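Local coordinates for transcriptional regulator, AraC family (Pseudomonas putida, PDB 3GRA), which probably binds specific DNA sequences and regulates transcription, this chain being its DJ-1/PfpI-like domain, without the DNA-binding domain, at residues Leu74-Gly79 with Gly105-Gly110; Pro88-Leu93 with Ala111-Arg116. All coordinates share one frame; numbering follows the deposited sequence.

Interaction 1 of 2, residues Leu74-Gly79 with Gly105-Gly110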
loop_
_atom_site.group_PDB
_atom_site.type_symbol
_atom_site.label_atom_id
_atom_site.label_comp_id
_atom_site.label_asym_id
_atom_site.label_seq_id
_atom_site.Cartn_x
_atom_site.Cartn_y
_atom_site.Cartn_z
ATOM N N LEU A 74 8.887 -9.688 -15.205
ATOM C CA LEU A 74 7.538 -9.907 -14.687
ATOM C C LEU A 74 6.659 -8.662 -14.652
ATOM O O LEU A 74 7.021 -7.637 -14.077
ATOM C CB LEU A 74 7.619 -10.505 -13.279
ATOM C CG LEU A 74 6.335 -10.643 -12.448
ATOM C CD1 LEU A 74 5.423 -11.719 -13.033
ATOM C CD2 LEU A 74 6.712 -10.968 -11.011
ATOM N N LEU A 75 5.496 -8.775 -15.274
ATOM C CA LEU A 75 4.523 -7.698 -15.326
ATOM C C LEU A 75 3.343 -8.167 -14.489
ATOM O O LEU A 75 2.730 -9.185 -14.797
ATOM C CB LEU A 75 4.070 -7.460 -16.772
ATOM C CG LEU A 75 3.142 -6.272 -17.058
ATOM C CD1 LEU A 75 3.789 -4.982 -16.565
ATOM C CD2 LEU A 75 2.891 -6.175 -18.559
ATOM N N VAL A 76 3.039 -7.414 -13.435
ATOM C CA VAL A 76 1.950 -7.734 -12.530
ATOM C C VAL A 76 0.763 -6.765 -12.634
ATOM O O VAL A 76 0.932 -5.541 -12.584
ATOM C CB VAL A 76 2.448 -7.722 -11.073
ATOM C CG1 VAL A 76 1.396 -8.329 -10.154
ATOM C CG2 VAL A 76 3.769 -8.492 -10.967
ATOM N N VAL A 77 -0.438 -7.321 -12.779
ATOM C CA VAL A 77 -1.635 -6.507 -12.862
ATOM C C VAL A 77 -2.225 -6.406 -11.459
ATOM O O VAL A 77 -2.604 -7.422 -10.837
ATOM C CB VAL A 77 -2.703 -7.106 -13.810
ATOM C CG1 VAL A 77 -3.914 -6.158 -13.869
ATOM C CG2 VAL A 77 -2.124 -7.305 -15.205
ATOM N N CYS A 78 -2.279 -5.179 -10.957
ATOM C CA CYS A 78 -2.806 -4.932 -9.630
ATOM C C CYS A 78 -4.216 -4.361 -9.688
ATOM O O CYS A 78 -4.456 -3.278 -10.240
ATOM C CB CYS A 78 -1.890 -3.980 -8.865
ATOM S SG CYS A 78 -0.180 -4.553 -8.789
ATOM N N GLY A 79 -5.141 -5.118 -9.114
ATOM C CA GLY A 79 -6.526 -4.713 -9.077
ATOM C C GLY A 79 -6.992 -4.506 -7.659
ATOM O O GLY A 79 -6.188 -4.399 -6.729
ATOM N N GLY A 105 1.630 -11.661 -13.760
ATOM C CA GLY A 105 0.987 -11.778 -12.462
ATOM C C GLY A 105 -0.231 -10.913 -12.196
ATOM O O GLY A 105 -0.589 -10.049 -13.010
ATOM N N GLY A 106 -0.860 -11.149 -11.042
ATOM C CA GLY A 106 -2.049 -10.403 -10.648
ATOM C C GLY A 106 -2.327 -10.437 -9.154
ATOM O O GLY A 106 -2.246 -11.499 -8.525
ATOM N N LEU A 107 -2.663 -9.279 -8.587
ATOM C CA LEU A 107 -2.968 -9.164 -7.155
ATOM C C LEU A 107 -4.443 -8.815 -6.991
ATOM O O LEU A 107 -4.996 -8.057 -7.795
ATOM C CB LEU A 107 -2.091 -8.083 -6.490
ATOM C CG LEU A 107 -0.566 -8.185 -6.725
ATOM C CD1 LEU A 107 0.131 -7.013 -6.027
ATOM C CD2 LEU A 107 -0.010 -9.538 -6.200
ATOM N N TRP A 108 -5.063 -9.367 -5.949
ATOM C CA TRP A 108 -6.483 -9.181 -5.650
ATOM C C TRP A 108 -7.317 -9.871 -6.738
ATOM O O TRP A 108 -7.686 -11.027 -6.569
ATOM C CB TRP A 108 -6.840 -7.698 -5.538
ATOM C CG TRP A 108 -8.168 -7.493 -4.847
ATOM C CD1 TRP A 108 -9.411 -7.541 -5.421
ATOM C CD2 TRP A 108 -8.382 -7.334 -3.442
ATOM N NE1 TRP A 108 -10.389 -7.428 -4.454
ATOM C CE2 TRP A 108 -9.784 -7.297 -3.231
ATOM C CE3 TRP A 108 -7.525 -7.218 -2.332
ATOM C CZ2 TRP A 108 -10.347 -7.158 -1.954
ATOM C CZ3 TRP A 108 -8.092 -7.076 -1.054
ATOM C CH2 TRP A 108 -9.490 -7.047 -0.884
ATOM N N ASN A 109 -7.607 -9.185 -7.841
ATOM C CA ASN A 109 -8.344 -9.812 -8.948
ATOM C C ASN A 109 -7.643 -9.647 -10.286
ATOM O O ASN A 109 -8.231 -9.884 -11.337
ATOM C CB ASN A 109 -9.777 -9.284 -9.066
ATOM C CG ASN A 109 -9.841 -7.784 -9.129
ATOM O OD1 ASN A 109 -9.057 -7.141 -9.833
ATOM N ND2 ASN A 109 -10.787 -7.210 -8.395
ATOM N N GLY A 110 -6.370 -9.264 -10.253
ATOM C CA GLY A 110 -5.636 -9.100 -11.499
ATOM C C GLY A 110 -5.664 -10.359 -12.355
ATOM O O GLY A 110 -5.534 -10.300 -13.573
#

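Interaction 2 of 2, residues Pro88-Leu93 with Ala111-Arg116. With MG (magnesium ion), chain E; EDO (1,2-ethanediol), chain D.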
loop_
_atom_site.group_PDB
_atom_site.type_symbol
_atom_site.label_atom_id
_atom_site.label_comp_id
_atom_site.label_asym_id
_atom_site.label_seq_id
_atom_site.Cartn_x
_atom_site.Cartn_y
_atom_site.Cartn_z
ATOM N N PRO A 88 -9.727 -3.092 -21.937
ATOM C CA PRO A 88 -9.624 -4.061 -23.035
ATOM C C PRO A 88 -8.234 -4.174 -23.650
ATOM O O PRO A 88 -7.875 -5.219 -24.190
ATOM C CB PRO A 88 -10.654 -3.554 -24.045
ATOM C CG PRO A 88 -10.722 -2.085 -23.751
ATOM C CD PRO A 88 -10.737 -2.065 -22.249
ATOM N N GLU A 89 -7.459 -3.098 -23.578
ATOM C CA GLU A 89 -6.115 -3.100 -24.138
ATOM C C GLU A 89 -5.214 -4.148 -23.505
ATOM O O GLU A 89 -4.269 -4.650 -24.138
ATOM C CB GLU A 89 -5.474 -1.724 -23.942
ATOM C CG GLU A 89 -5.434 -1.317 -22.477
ATOM C CD GLU A 89 -5.041 0.116 -22.277
ATOM O OE1 GLU A 89 -3.956 0.505 -22.759
ATOM O OE2 GLU A 89 -5.811 0.852 -21.634
ATOM N N LEU A 90 -5.503 -4.480 -22.251
ATOM C CA LEU A 90 -4.669 -5.445 -21.514
ATOM C C LEU A 90 -4.618 -6.809 -22.173
ATOM O O LEU A 90 -3.666 -7.537 -22.005
ATOM C CB LEU A 90 -5.174 -5.582 -20.082
ATOM C CG LEU A 90 -5.059 -4.344 -19.215
ATOM C CD1 LEU A 90 -5.665 -4.614 -17.843
ATOM C CD2 LEU A 90 -3.595 -3.947 -19.087
ATOM N N ASP A 91 -5.638 -7.133 -22.961
ATOM C CA ASP A 91 -5.670 -8.441 -23.626
ATOM C C ASP A 91 -4.505 -8.733 -24.569
ATOM O O ASP A 91 -3.841 -9.735 -24.368
ATOM C CB ASP A 91 -6.987 -8.670 -24.338
ATOM C CG ASP A 91 -8.132 -8.881 -23.365
ATOM O OD1 ASP A 91 -7.856 -8.950 -22.161
ATOM O OD2 ASP A 91 -9.304 -8.976 -23.799
ATOM N N ARG A 92 -4.262 -7.897 -25.580
ATOM C CA ARG A 92 -3.158 -8.159 -26.489
ATOM C C ARG A 92 -1.840 -7.779 -25.829
ATOM O O ARG A 92 -0.796 -8.379 -26.115
ATOM C CB ARG A 92 -3.331 -7.424 -27.813
ATOM C CG ARG A 92 -4.185 -6.179 -27.704
ATOM C CD ARG A 92 -4.464 -5.591 -29.071
ATOM N NE ARG A 92 -4.926 -4.214 -28.945
ATOM C CZ ARG A 92 -4.125 -3.172 -28.764
ATOM N NH1 ARG A 92 -2.809 -3.337 -28.694
ATOM N NH2 ARG A 92 -4.645 -1.961 -28.637
ATOM N N LEU A 93 -1.877 -6.813 -24.914
ATOM C CA LEU A 93 -0.664 -6.402 -24.215
ATOM C C LEU A 93 -0.086 -7.570 -23.408
ATOM O O LEU A 93 1.124 -7.832 -23.426
ATOM C CB LEU A 93 -0.963 -5.242 -23.262
ATOM C CG LEU A 93 0.198 -4.727 -22.409
ATOM C CD1 LEU A 93 1.193 -3.992 -23.286
ATOM C CD2 LEU A 93 -0.346 -3.796 -21.338
ATOM N N ALA A 111 -5.834 -11.513 -11.721
ATOM C CA ALA A 111 -5.875 -12.754 -12.458
ATOM C C ALA A 111 -7.074 -12.752 -13.386
ATOM O O ALA A 111 -7.076 -13.427 -14.418
ATOM C CB ALA A 111 -5.932 -13.941 -11.510
ATOM N N TRP A 112 -8.108 -11.999 -13.039
ATOM C CA TRP A 112 -9.271 -11.935 -13.933
ATOM C C TRP A 112 -8.791 -11.439 -15.315
ATOM O O TRP A 112 -9.170 -11.986 -16.351
ATOM C CB TRP A 112 -10.330 -10.971 -13.386
ATOM C CG TRP A 112 -11.595 -10.960 -14.204
ATOM C CD1 TRP A 112 -12.625 -11.857 -14.142
ATOM C CD2 TRP A 112 -11.947 -10.017 -15.225
ATOM N NE1 TRP A 112 -13.596 -11.529 -15.062
ATOM C CE2 TRP A 112 -13.205 -10.403 -15.738
ATOM C CE3 TRP A 112 -11.320 -8.884 -15.757
ATOM C CZ2 TRP A 112 -13.851 -9.690 -16.754
ATOM C CZ3 TRP A 112 -11.962 -8.177 -16.767
ATOM C CH2 TRP A 112 -13.217 -8.584 -17.254
ATOM N N PHE A 113 -7.924 -10.428 -15.310
ATOM C CA PHE A 113 -7.387 -9.826 -16.534
ATOM C C PHE A 113 -6.467 -10.769 -17.288
ATOM O O PHE A 113 -6.492 -10.835 -18.511
ATOM C CB PHE A 113 -6.664 -8.529 -16.175
ATOM C CG PHE A 113 -7.588 -7.454 -15.654
ATOM C CD1 PHE A 113 -8.356 -6.689 -16.528
ATOM C CD2 PHE A 113 -7.693 -7.207 -14.287
ATOM C CE1 PHE A 113 -9.203 -5.694 -16.045
ATOM C CE2 PHE A 113 -8.543 -6.215 -13.806
ATOM C CZ PHE A 113 -9.295 -5.457 -14.687
ATOM N N LEU A 114 -5.635 -11.497 -16.557
ATOM C CA LEU A 114 -4.750 -12.472 -17.183
ATOM C C LEU A 114 -5.649 -13.559 -17.773
ATOM O O LEU A 114 -5.335 -14.153 -18.798
ATOM C CB LEU A 114 -3.819 -13.083 -16.137
ATOM C CG LEU A 114 -2.589 -12.268 -15.718
ATOM C CD1 LEU A 114 -2.951 -10.807 -15.507
ATOM C CD2 LEU A 114 -2.001 -12.885 -14.446
ATOM N N GLY A 115 -6.774 -13.807 -17.112
ATOM C CA GLY A 115 -7.707 -14.813 -17.588
ATOM C C GLY A 115 -8.335 -14.431 -18.920
ATOM O O GLY A 115 -8.318 -15.213 -19.872
ATOM N N ARG A 116 -8.877 -13.217 -18.983
ATOM C CA ARG A 116 -9.513 -12.713 -20.194
ATOM C C ARG A 116 -8.515 -12.630 -21.346
ATOM O O ARG A 116 -8.876 -12.821 -22.511
ATOM C CB ARG A 116 -10.108 -11.327 -19.937
ATOM C CG ARG A 116 -10.933 -10.768 -21.094
ATOM C CD ARG A 116 -11.376 -9.349 -20.785
ATOM N NE ARG A 116 -10.222 -8.464 -20.679
ATOM C CZ ARG A 116 -10.253 -7.221 -20.217
ATOM N NH1 ARG A 116 -11.389 -6.686 -19.801
ATOM N NH2 ARG A 116 -9.134 -6.513 -20.173
HETATM MG MG MG E . -10.939 -8.647 -25.025
HETATM C C1 EDO D . -8.269 -2.225 -26.834
HETATM O O1 EDO D . -7.334 -2.916 -27.681
HETATM C C2 EDO D . -8.140 -0.716 -27.101
HETATM O O2 EDO D . -7.135 -0.513 -28.105
HETATM O O HOH W 1 -10.496 -6.660 -25.399
HETATM O O HOH W 2 -12.013 -8.034 -27.079
HETATM O O HOH W 3 -12.244 -7.743 -23.792
HETATM O O HOH W 4 -12.043 -10.352 -24.796
HETATM O O HOH W 5 -9.609 -9.374 -26.599
#

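Interaction 1 of 2, residues Leu74-Gly79 with Gly105-Gly110
L107 lays its CG and CD1 over V76 and C78 on one face of the sheet: CD1 meets C78 SG at 3.7 Å, and CG lies 4.0 Å from V76 CG1. Strands 74-78 and 103-107 are parallel neighbours in the central sheet of this DJ-1/PfpI-like domain, the two strands of a beta-alpha-beta unit whose crossover carries helix 90-100. V76 pairs with G105, V77 with G106 and C78 with L107. V76 CG1, anti to the backbone N (chi1 -168°), turns toward the neighbouring strand and touches G105 C and G106 N, lying over the spot where G105 has no side chain. Helix 161-176 covers this face, with A164 and L167 against L107.

Four backbone hydrogen bonds join the strands. V77 uses both its N and its O: V77 N gives a nearly straight bond of 2.7 Å to G105 O, and V77 O accepts from L107 N. V77 O also receives CA-H contacts from G106 and G110. The close approach needs bare backbone: a CB on G110 would collide with V77 O, and one on G106 would run into G110 C.

Where the strands end, the chain turns sharply through W108 and N109, consistent with the nucleophile elbow of DJ-1 relatives, here with a tryptophan. N109 ND2 is bonded to G80 O and Q131 OE1, while its OD1, buried here, finds no hydrogen-bond partner and rests against G79 CA. L107 O takes two donors from opposite faces of its carbonyl plane, G79 N at 3.2 Å and G110 N at 3.1 Å.

Interaction 2 of 2, residues Pro88-Leu93 with Ala111-Arg116
R116 sends CG anti to its own backbone N (chi1 -174°) and then bends at chi3 (64°), which swings NE onto the carboxylate of D91; the D91 side chain, with CG beside its backbone N, leans across to meet it at about a right angle. R116 NE donates to the syn side of D91 OD1 at 2.8 Å, and R116 NH2 adds a weak bond to the same oxygen. The carboxylate and guanidinium planes are steeply turned, so this is a salt bridge gripping one oxygen and not a flat two-by-two pairing. The other oxygen is spent on magnesium: D91 OD2 binds the metal at 2.1 Å, and five waters fill the remaining positions of an octahedral shell. Water 1 of that shell also donates to P88 O at 3.2 Å.

The contact joins the start of helix 90-100 to helix 110-117, two helices of the DJ-1/PfpI-like domain, the second following directly on the turn after strand 103-107. The far end of R116 is tied to the loop leading into helix 90-100: NH1 bonds K86 O, NH2 bonds Y87 O weakly, and NH2 lies 3.8 Å from P88 CA. With an alanine in place of R116, D91 OD1 would probably be left without its charged mate and K86 O without its donor, leaving the carboxylate to be held mainly by the metal.

Deeper in, L90 CD1 approaches F113 CD1 at 3.6 Å. W112 CE3 covers one face of the F113 ring, over its centre, and R116 NH2 lies at the ring's edge in its plane.

How the interactions relate
Interaction 1 is buried near the middle of the chain, whereas the centre of interaction 2 lies about 13 Å from the centre of the chain and the contact is partly open to solvent. Their segments alternate along the sequence: strand 74-78 leads to helix 90-100, then to strand 103-107 and helix 110-117. The chemistry follows this placing: interaction 1 is backbone pairing and apolar packing, while interaction 2 goes from an apolar inner side to a salt bridge and hydrated magnesium at the surface. Helix 110-117 connects the two sites through packing. L114 CD1 comes within 3.6 Å of V77 CG2, L114 CD2 reaches G105 C at 3.5 Å, and F113 CD2 lies 3.9 Å from V77 CG1.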